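Inulin fructotransferase (Bacillus sp. snu-7, PDB 2INV) catalyses intramolecular fructosyl transfer on inulin, cleaving the polymer as a lyase to release a cyclic di-fructose product. Local coordinates at residues Arg114-Ser118 with Gly160-Ile164; Ile355-Asp359 with Asp380-Ser386. All coordinates share one frame; numbering follows the deposited sequence.

Contact 1 of 2, residues Arg114-Ser118 with Gly160-Ile164; sequences RVLTS and GKTGI
The side chain of K161 reaches across to the backbone of V115, and its ammonium atom NZ donates a 2.8 Å hydrogen bond to V115 O. The donor lies in the carbonyl plane at a C=O...donor angle of 157°, close to the line of the C=O bond. The methylenes follow the same carbonyl, K161 CE coming within 3.3 Å of V115 O. With CG beside the backbone N (chi1 -64°) and the chain extended beyond it, K161 reaches from its own backbone to the end of strand 111-115. The side chains of V115 and K161 run antiparallel, passing with V115 CG1 4.1 Å from K161 CB. T117 lies across the lysine, its OG1 at 3.6 Å from K161 CG; the hydroxyl is hydrogen-bonded to P122 O, and it meets the aliphatic part of the lysine by van der Waals contact. L116 instead runs alongside in the same direction, with CD2 at 4.1 Å from K161 NZ. A second hydrogen bond, to G147 O, also holds NZ, which is thus gripped by two main-chain carbonyls. Beyond T117, water 1 donates to T117 O at 2.8 Å and, weakly, to G160 O, giving the segments a second, water-mediated link. An alanine in place of K161 would probably leave both V115 O and G147 O without their ammonium partner and open a gap beside T117. Neighbouring strands frame the pair: the V115 backbone bonds to D146, and that of K161 to H185. The contact joins the end of strand 111-115 and the loop after it to the loop that enters strand 162-166, just before the corner at G163, in the right-handed parallel beta-helix.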
loop_
_atom_site.group_PDB
_atom_site.type_symbol
_atom_site.label_atom_id
_atom_site.label_comp_id
_atom_site.label_asym_id
_atom_site.label_seq_id
_atom_site.Cartn_x
_atom_site.Cartn_y
_atom_site.Cartn_z
ATOM N N ARG A 114 11.213 21.559 14.805
ATOM C CA ARG A 114 10.223 22.221 15.615
ATOM C C ARG A 114 9.861 23.495 14.893
ATOM O O ARG A 114 10.691 24.377 14.668
ATOM C CB ARG A 114 10.783 22.490 16.994
ATOM C CG ARG A 114 11.644 21.349 17.505
ATOM C CD ARG A 114 11.533 21.265 18.992
ATOM N NE ARG A 114 11.792 22.570 19.579
ATOM C CZ ARG A 114 11.267 23.006 20.710
ATOM N NH1 ARG A 114 10.451 22.238 21.392
ATOM N NH2 ARG A 114 11.553 24.221 21.137
ATOM N N VAL A 115 8.600 23.531 14.492
ATOM C CA VAL A 115 8.021 24.632 13.757
ATOM C C VAL A 115 7.684 25.759 14.723
ATOM O O VAL A 115 6.758 25.648 15.530
ATOM C CB VAL A 115 6.755 24.140 13.035
ATOM C CG1 VAL A 115 6.123 25.263 12.240
ATOM C CG2 VAL A 115 7.115 22.975 12.125
ATOM N N LEU A 116 8.450 26.841 14.639
ATOM C CA LEU A 116 8.249 27.998 15.501
ATOM C C LEU A 116 8.010 29.208 14.602
ATOM O O LEU A 116 8.601 30.274 14.795
ATOM C CB LEU A 116 9.496 28.222 16.360
ATOM C CG LEU A 116 9.942 26.974 17.119
ATOM C CD1 LEU A 116 11.321 27.198 17.716
ATOM C CD2 LEU A 116 8.925 26.652 18.200
ATOM N N THR A 117 7.137 29.028 13.620
ATOM C CA THR A 117 6.830 30.074 12.670
ATOM C C THR A 117 6.027 31.245 13.200
ATOM O O THR A 117 5.233 31.122 14.126
ATOM C CB THR A 117 6.109 29.490 11.446
ATOM O OG1 THR A 117 5.021 28.668 11.879
ATOM C CG2 THR A 117 7.066 28.666 10.605
ATOM N N SER A 118 6.248 32.389 12.567
ATOM C CA SER A 118 5.577 33.636 12.915
ATOM C C SER A 118 4.257 33.729 12.150
ATOM O O SER A 118 4.108 33.151 11.070
ATOM C CB SER A 118 6.458 34.830 12.527
ATOM O OG SER A 118 7.709 34.779 13.211
ATOM N N GLY A 160 -2.001 28.028 14.905
ATOM C CA GLY A 160 -1.700 28.757 13.687
ATOM C C GLY A 160 -0.504 28.315 12.864
ATOM O O GLY A 160 -0.073 29.058 11.972
ATOM N N LYS A 161 0.040 27.132 13.131
ATOM C CA LYS A 161 1.198 26.678 12.367
ATOM C C LYS A 161 0.813 25.633 11.321
ATOM O O LYS A 161 -0.144 24.880 11.496
ATOM C CB LYS A 161 2.234 26.062 13.298
ATOM C CG LYS A 161 2.835 27.035 14.299
ATOM C CD LYS A 161 3.433 26.282 15.465
ATOM C CE LYS A 161 4.041 27.228 16.490
ATOM N NZ LYS A 161 4.895 26.494 17.460
ATOM N N THR A 162 1.551 25.596 10.220
ATOM C CA THR A 162 1.306 24.598 9.186
ATOM C C THR A 162 2.644 23.940 8.861
ATOM O O THR A 162 3.683 24.606 8.852
ATOM C CB THR A 162 0.709 25.196 7.900
ATOM O OG1 THR A 162 -0.578 25.760 8.182
ATOM C CG2 THR A 162 0.534 24.090 6.852
ATOM N N GLY A 163 2.610 22.634 8.606
ATOM C CA GLY A 163 3.828 21.896 8.321
ATOM C C GLY A 163 4.335 22.020 6.898
ATOM O O GLY A 163 5.422 22.553 6.656
ATOM N N ILE A 164 3.565 21.490 5.954
ATOM C CA ILE A 164 3.937 21.544 4.544
ATOM C C ILE A 164 2.726 21.997 3.752
ATOM O O ILE A 164 1.651 21.398 3.851
ATOM C CB ILE A 164 4.363 20.160 4.021
ATOM C CG1 ILE A 164 5.666 19.731 4.690
ATOM C CG2 ILE A 164 4.532 20.197 2.501
ATOM C CD1 ILE A 164 6.093 18.307 4.360
HETATM O O HOH W 1 2.679 30.468 13.172
#

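Contact 2 of 2, residues Ile355-Asp359 with Asp380-Ser386; sequences IAGGD and DASTTHS
T383 and I355 meet on the buried side of a type I beta turn, D380 to T383, that follows strand 375-379 and packs on the end of strand 351-357 in the right-handed parallel beta-helix. Their side chains cross at about a right angle, T383 CG2 lying 3.6 Å from I355 CG2. Two backbone hydrogen bonds hold the segments together on this packed part: D380 N donates to I355 O (3.1 Å, 167° at the hydrogen), and T384 N donates to G358 O at 3.0 Å. The turn is braced internally, since D380 O accepts both T383 N and T383 OG1, the latter at 2.7 Å because chi1 of 68° sets that hydroxyl between the backbone N and the carbonyl carbon. D380 OD2 also takes S382 N, an Asx turn.

The solvent side is looser. S382 and H385 are exposed, S382 CB merely approaching G357 CA at 4.1 Å, and here water 3 does the joining, accepting from G358 N and donating to S382 O. D359 holds the outer end, where the single backbone bridge to T384 lies, and its carboxylate stands 85° from the plane of the H385 ring. T384 OG1 donates to D359 OD1 at 2.7 Å, arriving on the anti side of that oxygen and slightly out of the carboxylate plane.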
loop_
_atom_site.group_PDB
_atom_site.type_symbol
_atom_site.label_atom_id
_atom_site.label_comp_id
_atom_site.label_asym_id
_atom_site.label_seq_id
_atom_site.Cartn_x
_atom_site.Cartn_y
_atom_site.Cartn_z
ATOM N N ILE A 355 -28.597 9.319 3.214
ATOM C CA ILE A 355 -28.540 9.760 1.839
ATOM C C ILE A 355 -29.344 11.063 1.866
ATOM O O ILE A 355 -30.559 11.080 1.687
ATOM C CB ILE A 355 -29.155 8.665 0.928
ATOM C CG1 ILE A 355 -28.458 7.326 1.216
ATOM C CG2 ILE A 355 -29.000 9.019 -0.536
ATOM C CD1 ILE A 355 -26.954 7.333 0.949
ATOM N N ALA A 356 -28.623 12.147 2.144
ATOM C CA ALA A 356 -29.162 13.503 2.278
ATOM C C ALA A 356 -29.923 14.043 1.086
ATOM O O ALA A 356 -30.911 14.767 1.238
ATOM C CB ALA A 356 -28.025 14.463 2.627
ATOM N N GLY A 357 -29.443 13.705 -0.098
ATOM C CA GLY A 357 -30.088 14.168 -1.302
ATOM C C GLY A 357 -29.346 13.530 -2.437
ATOM O O GLY A 357 -28.232 13.039 -2.264
ATOM N N GLY A 358 -29.945 13.527 -3.611
ATOM C CA GLY A 358 -29.246 12.921 -4.711
ATOM C C GLY A 358 -30.062 11.869 -5.413
ATOM O O GLY A 358 -31.080 11.367 -4.913
ATOM N N ASP A 359 -29.562 11.518 -6.583
ATOM C CA ASP A 359 -30.201 10.559 -7.440
ATOM C C ASP A 359 -29.389 9.301 -7.672
ATOM O O ASP A 359 -28.160 9.348 -7.811
ATOM C CB ASP A 359 -30.484 11.225 -8.779
ATOM C CG ASP A 359 -31.184 10.311 -9.740
ATOM O OD1 ASP A 359 -32.309 9.872 -9.428
ATOM O OD2 ASP A 359 -30.603 10.031 -10.808
ATOM N N ASP A 380 -33.415 10.552 2.642
ATOM C CA ASP A 380 -34.119 11.798 2.856
ATOM C C ASP A 380 -35.114 12.074 1.722
ATOM O O ASP A 380 -34.911 11.636 0.585
ATOM C CB ASP A 380 -33.079 12.899 2.993
ATOM C CG ASP A 380 -33.677 14.230 3.340
ATOM O OD1 ASP A 380 -33.687 14.613 4.531
ATOM O OD2 ASP A 380 -34.129 14.915 2.399
ATOM N N ALA A 381 -36.200 12.768 2.049
ATOM C CA ALA A 381 -37.261 13.071 1.087
ATOM C C ALA A 381 -36.803 13.727 -0.218
ATOM O O ALA A 381 -37.571 13.805 -1.177
ATOM C CB ALA A 381 -38.324 13.937 1.761
ATOM N N SER A 382 -35.565 14.209 -0.247
ATOM C CA SER A 382 -35.038 14.851 -1.440
ATOM C C SER A 382 -34.557 13.799 -2.419
ATOM O O SER A 382 -34.639 13.982 -3.633
ATOM C CB SER A 382 -33.869 15.781 -1.091
ATOM O OG SER A 382 -34.284 16.884 -0.317
ATOM N N THR A 383 -34.068 12.687 -1.885
ATOM C CA THR A 383 -33.543 11.608 -2.709
ATOM C C THR A 383 -34.526 11.015 -3.706
ATOM O O THR A 383 -35.732 10.978 -3.479
ATOM C CB THR A 383 -33.033 10.436 -1.845
ATOM O OG1 THR A 383 -34.144 9.800 -1.195
ATOM C CG2 THR A 383 -32.052 10.932 -0.812
ATOM N N THR A 384 -33.977 10.556 -4.822
ATOM C CA THR A 384 -34.756 9.922 -5.866
ATOM C C THR A 384 -34.019 8.719 -6.418
ATOM O O THR A 384 -32.786 8.698 -6.499
ATOM C CB THR A 384 -35.037 10.857 -7.063
ATOM O OG1 THR A 384 -33.798 11.259 -7.664
ATOM C CG2 THR A 384 -35.828 12.072 -6.627
ATOM N N HIS A 385 -34.810 7.712 -6.767
ATOM C CA HIS A 385 -34.331 6.482 -7.370
ATOM C C HIS A 385 -33.165 5.760 -6.668
ATOM O O HIS A 385 -32.334 5.129 -7.318
ATOM C CB HIS A 385 -34.010 6.794 -8.833
ATOM C CG HIS A 385 -35.025 7.686 -9.481
ATOM N ND1 HIS A 385 -36.381 7.539 -9.280
ATOM C CD2 HIS A 385 -34.885 8.766 -10.290
ATOM C CE1 HIS A 385 -37.030 8.486 -9.933
ATOM N NE2 HIS A 385 -36.146 9.242 -10.554
ATOM N N SER A 386 -33.131 5.836 -5.336
ATOM C CA SER A 386 -32.088 5.181 -4.531
ATOM C C SER A 386 -32.352 3.680 -4.472
ATOM O O SER A 386 -33.469 3.234 -4.745
ATOM C CB SER A 386 -32.073 5.730 -3.098
ATOM O OG SER A 386 -32.012 7.144 -3.074
HETATM O O HOH W 2 -30.103 8.765 -4.157
HETATM O O HOH W 3 -32.371 15.228 -4.604
#

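Overall arrangement
Contact 1 comes first along the chain and closes before contact 2 opens. Their centres are 42 Å apart and their nearest atoms about 30 Å apart, so they do not touch; they lie on opposite sides of the chain's centre. What they share is the parallel beta-helix: contact 1 involves strands 111-115 and 162-166, contact 2 involves strand 351-357 and the loop between strands 375-379 and 387-389, within the family's beta-helix repeat region. The chain between the contacts carries eight of the ten glycan-pocket residues, E204, R252 and Y303 among them, largely in the loops that follow strands. Neither contact contains a glycan-pocket residue, and both join successive parts of the coil at separate levels.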